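Local coordinates for protein putative drug/sodium antiporter (Escherichia coli, PDB 4Z3N) that is a MATE-family membrane transporter implicated in moving the genotoxin colibactin, probably as an antiporter, at residues V183-N195 against A216-F228. Residues are numbered along the deposited sequence; the frame is centred on the assembly and turned at random.
With OLC ((2R)-2,3-dihydroxypropyl (9Z)-octadec-9-enoate), chain E.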
ATOM      1  N   VAL A 183       3.622 -16.065  -9.969  1.00 40.11           N
ATOM      2  CA  VAL A 183       2.365 -15.927 -10.680  1.00 40.23           C
ATOM      3  C   VAL A 183       1.907 -14.477 -10.604  1.00 38.37           C
ATOM      4  O   VAL A 183       1.357 -13.939 -11.563  1.00 37.69           O
ATOM      5  CB  VAL A 183       1.303 -16.864 -10.105  1.00 39.91           C
ATOM      6  CG1 VAL A 183      -0.035 -16.650 -10.799  1.00 34.69           C
ATOM      7  CG2 VAL A 183       1.781 -18.304 -10.244  1.00 31.61           C
ATOM      8  N   ILE A 184       2.169 -13.846  -9.462  1.00 36.37           N
ATOM      9  CA  ILE A 184       1.860 -12.441  -9.271  1.00 34.15           C
ATOM     10  C   ILE A 184       2.804 -11.583 -10.115  1.00 36.81           C
ATOM     11  O   ILE A 184       2.377 -10.599 -10.724  1.00 34.99           O
ATOM     12  CB  ILE A 184       1.964 -12.036  -7.790  1.00 34.01           C
ATOM     13  CG1 ILE A 184       0.864 -12.722  -6.975  1.00 35.29           C
ATOM     14  CG2 ILE A 184       1.875 -10.535  -7.641  1.00 29.18           C
ATOM     15  CD1 ILE A 184       0.894 -12.403  -5.497  1.00 28.58           C
ATOM     16  N   MET A 185       4.076 -11.970 -10.186  1.00 34.88           N
ATOM     17  CA  MET A 185       5.039 -11.174 -10.938  1.00 36.96           C
ATOM     18  C   MET A 185       4.788 -11.285 -12.434  1.00 39.83           C
ATOM     19  O   MET A 185       4.955 -10.304 -13.159  1.00 33.26           O
ATOM     20  CB  MET A 185       6.484 -11.579 -10.640  1.00 34.71           C
ATOM     21  CG  MET A 185       7.496 -10.646 -11.329  1.00 35.71           C
ATOM     22  SD  MET A 185       9.177 -11.299 -11.527  1.00 39.77           S
ATOM     23  CE  MET A 185       8.837 -12.810 -12.424  1.00 43.46           C
ATOM     24  N   LYS A 186       4.399 -12.483 -12.885  1.00 42.35           N
ATOM     25  CA  LYS A 186       4.105 -12.734 -14.297  1.00 39.38           C
ATOM     26  C   LYS A 186       2.787 -12.081 -14.706  1.00 40.77           C
ATOM     27  O   LYS A 186       2.708 -11.459 -15.764  1.00 40.59           O
ATOM     28  CB  LYS A 186       4.072 -14.231 -14.587  1.00 36.26           C
ATOM     29  CG  LYS A 186       5.455 -14.876 -14.623  1.00 37.72           C
ATOM     30  CD  LYS A 186       5.354 -16.392 -14.770  1.00 45.50           C
ATOM     31  CE  LYS A 186       6.561 -17.113 -14.163  1.00 47.29           C
ATOM     32  NZ  LYS A 186       6.299 -18.581 -14.007  1.00 51.00           N
ATOM     33  N   ALA A 187       1.767 -12.198 -13.861  1.00 39.41           N
ATOM     34  CA  ALA A 187       0.526 -11.460 -14.076  1.00 36.60           C
ATOM     35  C   ALA A 187       0.815  -9.975 -14.235  1.00 42.40           C
ATOM     36  O   ALA A 187       0.297  -9.320 -15.142  1.00 46.04           O
ATOM     37  CB  ALA A 187      -0.441 -11.683 -12.935  1.00 36.10           C
ATOM     38  N   SER A 188       1.641  -9.443 -13.343  1.00 41.23           N
ATOM     39  CA  SER A 188       1.981  -8.028 -13.379  1.00 40.08           C
ATOM     40  C   SER A 188       2.614  -7.621 -14.720  1.00 43.08           C
ATOM     41  O   SER A 188       2.240  -6.613 -15.322  1.00 41.07           O
ATOM     42  CB  SER A 188       2.926  -7.684 -12.221  1.00 36.47           C
ATOM     43  OG  SER A 188       2.195  -7.403 -11.040  1.00 40.48           O
ATOM     44  N   LEU A 189       3.576  -8.415 -15.175  1.00 44.34           N
ATOM     45  CA  LEU A 189       4.290  -8.133 -16.409  1.00 40.80           C
ATOM     46  C   LEU A 189       3.339  -8.151 -17.605  1.00 45.24           C
ATOM     47  O   LEU A 189       3.399  -7.264 -18.468  1.00 47.53           O
ATOM     48  CB  LEU A 189       5.421  -9.141 -16.606  1.00 36.98           C
ATOM     49  CG  LEU A 189       6.655  -8.903 -15.740  1.00 39.61           C
ATOM     50  CD1 LEU A 189       7.644 -10.066 -15.814  1.00 32.47           C
ATOM     51  CD2 LEU A 189       7.314  -7.588 -16.136  1.00 33.45           C
ATOM     52  N   LEU A 190       2.468  -9.162 -17.653  1.00 40.72           N
ATOM     53  CA  LEU A 190       1.494  -9.284 -18.728  1.00 38.85           C
ATOM     54  C   LEU A 190       0.583  -8.076 -18.749  1.00 41.57           C
ATOM     55  O   LEU A 190       0.211  -7.591 -19.810  1.00 51.03           O
ATOM     56  CB  LEU A 190       0.678 -10.559 -18.584  1.00 38.36           C
ATOM     57  CG  LEU A 190      -0.505 -10.731 -19.530  1.00 36.72           C
ATOM     58  CD1 LEU A 190      -0.062 -10.643 -20.978  1.00 37.21           C
ATOM     59  CD2 LEU A 190      -1.161 -12.064 -19.261  1.00 39.93           C
ATOM     60  N   GLY A 191       0.239  -7.575 -17.572  1.00 42.54           N
ATOM     61  CA  GLY A 191      -0.596  -6.393 -17.473  1.00 43.24           C
ATOM     62  C   GLY A 191       0.069  -5.159 -18.050  1.00 44.74           C
ATOM     63  O   GLY A 191      -0.580  -4.339 -18.695  1.00 49.42           O
ATOM     64  N   ALA A 192       1.372  -5.033 -17.818  1.00 45.52           N
ATOM     65  CA  ALA A 192       2.129  -3.862 -18.244  1.00 41.39           C
ATOM     66  C   ALA A 192       2.381  -3.862 -19.747  1.00 41.27           C
ATOM     67  O   ALA A 192       2.407  -2.800 -20.364  1.00 40.32           O
ATOM     68  CB  ALA A 192       3.445  -3.783 -17.486  1.00 36.06           C
ATOM     69  N   LEU A 193       2.568  -5.050 -20.327  1.00 44.15           N
ATOM     70  CA  LEU A 193       2.756  -5.194 -21.778  1.00 49.80           C
ATOM     71  C   LEU A 193       1.481  -4.842 -22.526  1.00 48.34           C
ATOM     72  O   LEU A 193       1.498  -4.057 -23.475  1.00 49.04           O
ATOM     73  CB  LEU A 193       3.189  -6.616 -22.141  1.00 50.33           C
ATOM     74  CG  LEU A 193       4.644  -6.945 -21.822  1.00 62.18           C
ATOM     75  CD1 LEU A 193       4.959  -8.402 -22.110  1.00 63.35           C
ATOM     76  CD2 LEU A 193       5.557  -6.034 -22.626  1.00 66.67           C
ATOM     77  N   VAL A 194       0.380  -5.436 -22.079  1.00 44.51           N
ATOM     78  CA  VAL A 194      -0.949  -5.125 -22.581  1.00 47.56           C
ATOM     79  C   VAL A 194      -1.252  -3.609 -22.612  1.00 44.65           C
ATOM     80  O   VAL A 194      -1.730  -3.077 -23.611  1.00 43.99           O
ATOM     81  CB  VAL A 194      -2.005  -5.863 -21.739  1.00 43.06           C
ATOM     82  CG1 VAL A 194      -3.413  -5.397 -22.075  1.00 40.74           C
ATOM     83  CG2 VAL A 194      -1.864  -7.344 -21.960  1.00 34.48           C
ATOM     84  N   ASN A 195      -0.959  -2.909 -21.530  1.00 40.58           N
ATOM     85  CA  ASN A 195      -1.199  -1.484 -21.513  1.00 40.06           C
ATOM     86  C   ASN A 195      -0.282  -0.763 -22.502  1.00 41.98           C
ATOM     87  O   ASN A 195      -0.639   0.278 -23.062  1.00 38.48           O
ATOM     88  CB  ASN A 195      -1.016  -0.939 -20.097  1.00 37.65           C
ATOM     89  CG  ASN A 195      -1.148   0.562 -20.035  1.00 37.26           C
ATOM     90  OD1 ASN A 195      -0.169   1.270 -19.808  1.00 38.90           O
ATOM     91  ND2 ASN A 195      -2.356   1.058 -20.250  1.00 34.70           N
ATOM     92  N   ALA A 216      -7.375   1.178 -21.789  1.00 36.65           N
ATOM     93  CA  ALA A 216      -6.232   0.285 -21.993  1.00 38.28           C
ATOM     94  C   ALA A 216      -5.701  -0.201 -20.637  1.00 38.25           C
ATOM     95  O   ALA A 216      -5.409  -1.385 -20.458  1.00 34.49           O
ATOM     96  CB  ALA A 216      -5.136   0.978 -22.788  1.00 33.39           C
ATOM     97  N   SER A 217      -5.579   0.733 -19.693  1.00 36.53           N
ATOM     98  CA  SER A 217      -5.180   0.421 -18.329  1.00 35.54           C
ATOM     99  C   SER A 217      -6.130  -0.615 -17.729  1.00 40.10           C
ATOM    100  O   SER A 217      -5.707  -1.561 -17.077  1.00 40.68           O
ATOM    101  CB  SER A 217      -5.156   1.688 -17.465  1.00 35.02           C
ATOM    102  OG  SER A 217      -3.960   2.444 -17.644  1.00 35.79           O
ATOM    103  N   PHE A 218      -7.420  -0.445 -17.975  1.00 36.05           N
ATOM    104  CA  PHE A 218      -8.402  -1.355 -17.440  1.00 35.87           C
ATOM    105  C   PHE A 218      -8.373  -2.762 -18.101  1.00 38.10           C
ATOM    106  O   PHE A 218      -8.616  -3.775 -17.429  1.00 37.50           O
ATOM    107  CB  PHE A 218      -9.789  -0.717 -17.559  1.00 32.22           C
ATOM    108  CG  PHE A 218     -10.885  -1.547 -16.963  1.00 32.49           C
ATOM    109  CD1 PHE A 218     -10.810  -1.976 -15.648  1.00 34.93           C
ATOM    110  CD2 PHE A 218     -11.986  -1.902 -17.713  1.00 31.25           C
ATOM    111  CE1 PHE A 218     -11.811  -2.745 -15.099  1.00 34.44           C
ATOM    112  CE2 PHE A 218     -12.992  -2.671 -17.164  1.00 38.19           C
ATOM    113  CZ  PHE A 218     -12.907  -3.090 -15.853  1.00 33.49           C
ATOM    114  N   LEU A 219      -8.087  -2.842 -19.398  1.00 36.02           N
ATOM    115  CA  LEU A 219      -8.044  -4.147 -20.064  1.00 35.37           C
ATOM    116  C   LEU A 219      -6.756  -4.843 -19.658  1.00 39.44           C
ATOM    117  O   LEU A 219      -6.661  -6.076 -19.665  1.00 38.21           O
ATOM    118  CB  LEU A 219      -8.142  -4.012 -21.593  1.00 35.50           C
ATOM    119  CG  LEU A 219      -9.461  -3.458 -22.169  1.00 37.73           C
ATOM    120  CD1 LEU A 219      -9.333  -3.151 -23.650  1.00 35.29           C
ATOM    121  CD2 LEU A 219     -10.626  -4.409 -21.931  1.00 33.81           C
ATOM    122  N   ALA A 220      -5.765  -4.029 -19.303  1.00 41.71           N
ATOM    123  CA  ALA A 220      -4.552  -4.510 -18.656  1.00 40.55           C
ATOM    124  C   ALA A 220      -4.889  -5.221 -17.344  1.00 37.18           C
ATOM    125  O   ALA A 220      -4.397  -6.308 -17.081  1.00 41.83           O
ATOM    126  CB  ALA A 220      -3.585  -3.349 -18.404  1.00 38.12           C
ATOM    127  N   GLN A 221      -5.737  -4.612 -16.526  1.00 33.91           N
ATOM    128  CA  GLN A 221      -6.060  -5.187 -15.235  1.00 39.69           C
ATOM    129  C   GLN A 221      -6.879  -6.469 -15.390  1.00 42.75           C
ATOM    130  O   GLN A 221      -6.687  -7.435 -14.637  1.00 44.57           O
ATOM    131  CB  GLN A 221      -6.794  -4.167 -14.358  1.00 40.72           C
ATOM    132  CG  GLN A 221      -5.854  -3.228 -13.580  1.00 41.23           C
ATOM    133  CD  GLN A 221      -6.448  -1.822 -13.356  1.00 53.70           C
ATOM    134  OE1 GLN A 221      -5.731  -0.894 -12.986  1.00 56.88           O
ATOM    135  NE2 GLN A 221      -7.757  -1.666 -13.580  1.00 49.21           N
ATOM    136  N   LEU A 222      -7.781  -6.492 -16.364  1.00 38.39           N
ATOM    137  CA  LEU A 222      -8.574  -7.692 -16.599  1.00 38.23           C
ATOM    138  C   LEU A 222      -7.711  -8.847 -17.112  1.00 41.74           C
ATOM    139  O   LEU A 222      -7.869  -9.975 -16.666  1.00 46.84           O
ATOM    140  CB  LEU A 222      -9.712  -7.407 -17.571  1.00 38.19           C
ATOM    141  CG  LEU A 222     -10.926  -6.708 -16.956  1.00 40.38           C
ATOM    142  CD1 LEU A 222     -11.998  -6.502 -18.006  1.00 32.52           C
ATOM    143  CD2 LEU A 222     -11.460  -7.500 -15.771  1.00 37.10           C
ATOM    144  N   SER A 223      -6.791  -8.573 -18.032  1.00 40.15           N
ATOM    145  CA  SER A 223      -5.902  -9.627 -18.513  1.00 42.49           C
ATOM    146  C   SER A 223      -5.098 -10.220 -17.362  1.00 43.96           C
ATOM    147  O   SER A 223      -4.829 -11.425 -17.345  1.00 46.45           O
ATOM    148  CB  SER A 223      -4.966  -9.119 -19.618  1.00 39.69           C
ATOM    149  OG  SER A 223      -4.591  -7.773 -19.422  1.00 44.72           O
ATOM    150  N   MET A 224      -4.731  -9.389 -16.394  1.00 37.90           N
ATOM    151  CA  MET A 224      -4.169  -9.912 -15.155  1.00 41.77           C
ATOM    152  C   MET A 224      -5.156 -10.865 -14.475  1.00 46.62           C
ATOM    153  O   MET A 224      -4.807 -11.989 -14.115  1.00 44.95           O
ATOM    154  CB  MET A 224      -3.818  -8.783 -14.202  1.00 43.93           C
ATOM    155  CG  MET A 224      -2.673  -7.899 -14.653  1.00 44.87           C
ATOM    156  SD  MET A 224      -2.227  -6.799 -13.297  1.00 60.07           S
ATOM    157  CE  MET A 224      -2.332  -7.933 -11.890  1.00 42.76           C
ATOM    158  N   VAL A 225      -6.389 -10.394 -14.304  1.00 44.01           N
ATOM    159  CA  VAL A 225      -7.462 -11.178 -13.707  1.00 42.14           C
ATOM    160  C   VAL A 225      -7.617 -12.511 -14.428  1.00 45.35           C
ATOM    161  O   VAL A 225      -7.729 -13.575 -13.812  1.00 42.47           O
ATOM    162  CB  VAL A 225      -8.793 -10.409 -13.754  1.00 36.12           C
ATOM    163  CG1 VAL A 225      -9.930 -11.282 -13.293  1.00 41.34           C
ATOM    164  CG2 VAL A 225      -8.705  -9.165 -12.898  1.00 45.00           C
ATOM    165  N   ALA A 226      -7.618 -12.434 -15.751  1.00 47.18           N
ATOM    166  CA  ALA A 226      -7.650 -13.615 -16.591  1.00 46.28           C
ATOM    167  C   ALA A 226      -6.482 -14.558 -16.279  1.00 50.38           C
ATOM    168  O   ALA A 226      -6.681 -15.754 -16.068  1.00 56.49           O
ATOM    169  CB  ALA A 226      -7.629 -13.208 -18.044  1.00 45.73           C
ATOM    170  N   TYR A 227      -5.268 -14.018 -16.249  1.00 45.85           N
ATOM    171  CA  TYR A 227      -4.077 -14.814 -15.967  1.00 44.63           C
ATOM    172  C   TYR A 227      -4.207 -15.610 -14.672  1.00 51.11           C
ATOM    173  O   TYR A 227      -3.814 -16.779 -14.604  1.00 50.41           O
ATOM    174  CB  TYR A 227      -2.844 -13.919 -15.885  1.00 46.71           C
ATOM    175  CG  TYR A 227      -1.551 -14.687 -15.872  1.00 46.42           C
ATOM    176  CD1 TYR A 227      -1.066 -15.243 -14.700  1.00 44.89           C
ATOM    177  CD2 TYR A 227      -0.814 -14.863 -17.036  1.00 46.64           C
ATOM    178  CE1 TYR A 227       0.118 -15.962 -14.685  1.00 44.67           C
ATOM    179  CE2 TYR A 227       0.372 -15.573 -17.029  1.00 43.34           C
ATOM    180  CZ  TYR A 227       0.830 -16.119 -15.849  1.00 43.63           C
ATOM    181  OH  TYR A 227       2.006 -16.823 -15.824  1.00 52.27           O
ATOM    182  N   PHE A 228      -4.748 -14.962 -13.644  1.00 50.21           N
ATOM    183  CA  PHE A 228      -4.892 -15.576 -12.335  1.00 41.85           C
ATOM    184  C   PHE A 228      -5.828 -16.779 -12.379  1.00 47.31           C
ATOM    185  O   PHE A 228      -5.476 -17.873 -11.929  1.00 49.87           O
ATOM    186  CB  PHE A 228      -5.402 -14.556 -11.324  1.00 37.36           C
ATOM    187  CG  PHE A 228      -4.339 -13.632 -10.810  1.00 40.76           C
ATOM    188  CD1 PHE A 228      -3.030 -14.064 -10.689  1.00 41.44           C
ATOM    189  CD2 PHE A 228      -4.650 -12.329 -10.439  1.00 38.90           C
ATOM    190  CE1 PHE A 228      -2.043 -13.202 -10.210  1.00 40.86           C
ATOM    191  CE2 PHE A 228      -3.678 -11.472  -9.957  1.00 37.44           C
ATOM    192  CZ  PHE A 228      -2.372 -11.905  -9.845  1.00 37.03           C
TER
HETATM  193  C9  OLC E 504      -5.468   2.490 -12.294  1.00 45.17           C
HETATM  194  C8  OLC E 504      -4.520   1.748 -13.224  1.00 48.52           C
HETATM  195  C7  OLC E 504      -3.296   1.262 -12.466  1.00 49.00           C
HETATM  196  C6  OLC E 504      -2.789  -0.035 -13.059  1.00 45.51           C
HETATM  197  C5  OLC E 504      -2.527  -1.032 -11.942  1.00 55.44           C
HETATM  198  C4  OLC E 504      -3.110  -2.394 -12.260  1.00 44.36           C
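Tyr227 is the knob of this helix pair: its ring drops into a hole formed by Val183, Lys186, Ala187 and Leu190. Ala187 lies over one face, Val183 CG1 meets the edge in the ring plane, and Leu190 CD2 packs against Tyr227 CD2 at 3.6 Å. With CG anti to the backbone N (chi1 -168°), the ring points at helix 181-204 and its OH touches CB and CD of Lys186, whose chain it crosses at a slant. Phe228 fills the next position inward. Phe228 CE1 lies 3.5 Å from Ala187 CB, Val183 CG1 stands at the Phe228 ring edge, and the ring also meets that of Phe175 on helix 162-177.

Small residues bring the backbones together in the middle. Gly191 and Ala220 have their CA atoms 4.5 Å apart, and Met224 lays CG against Ala187 O and Gly191 CA.

Polar groups add no hydrogen bond between the segments. Ser223 OG turns back to its own helix, near the carbonyls of Leu219 and Ala220, while Val194 rests its two methyls on that oxygen. Asn195 ND2 approaches Ser217 OG at 3.4 Å, but the angle is poor for bonding.

The axes of segments 183-195 and 216-228 come within 8.0 Å, their directions 150° apart. Consecutive transmembrane helices 181-204 and 209-232 thus form a near-antiparallel helical hairpin, tight at Gly191 and Ala220 and packed with the Tyr227 knob toward one end, within the all-helical MATE transporter fold.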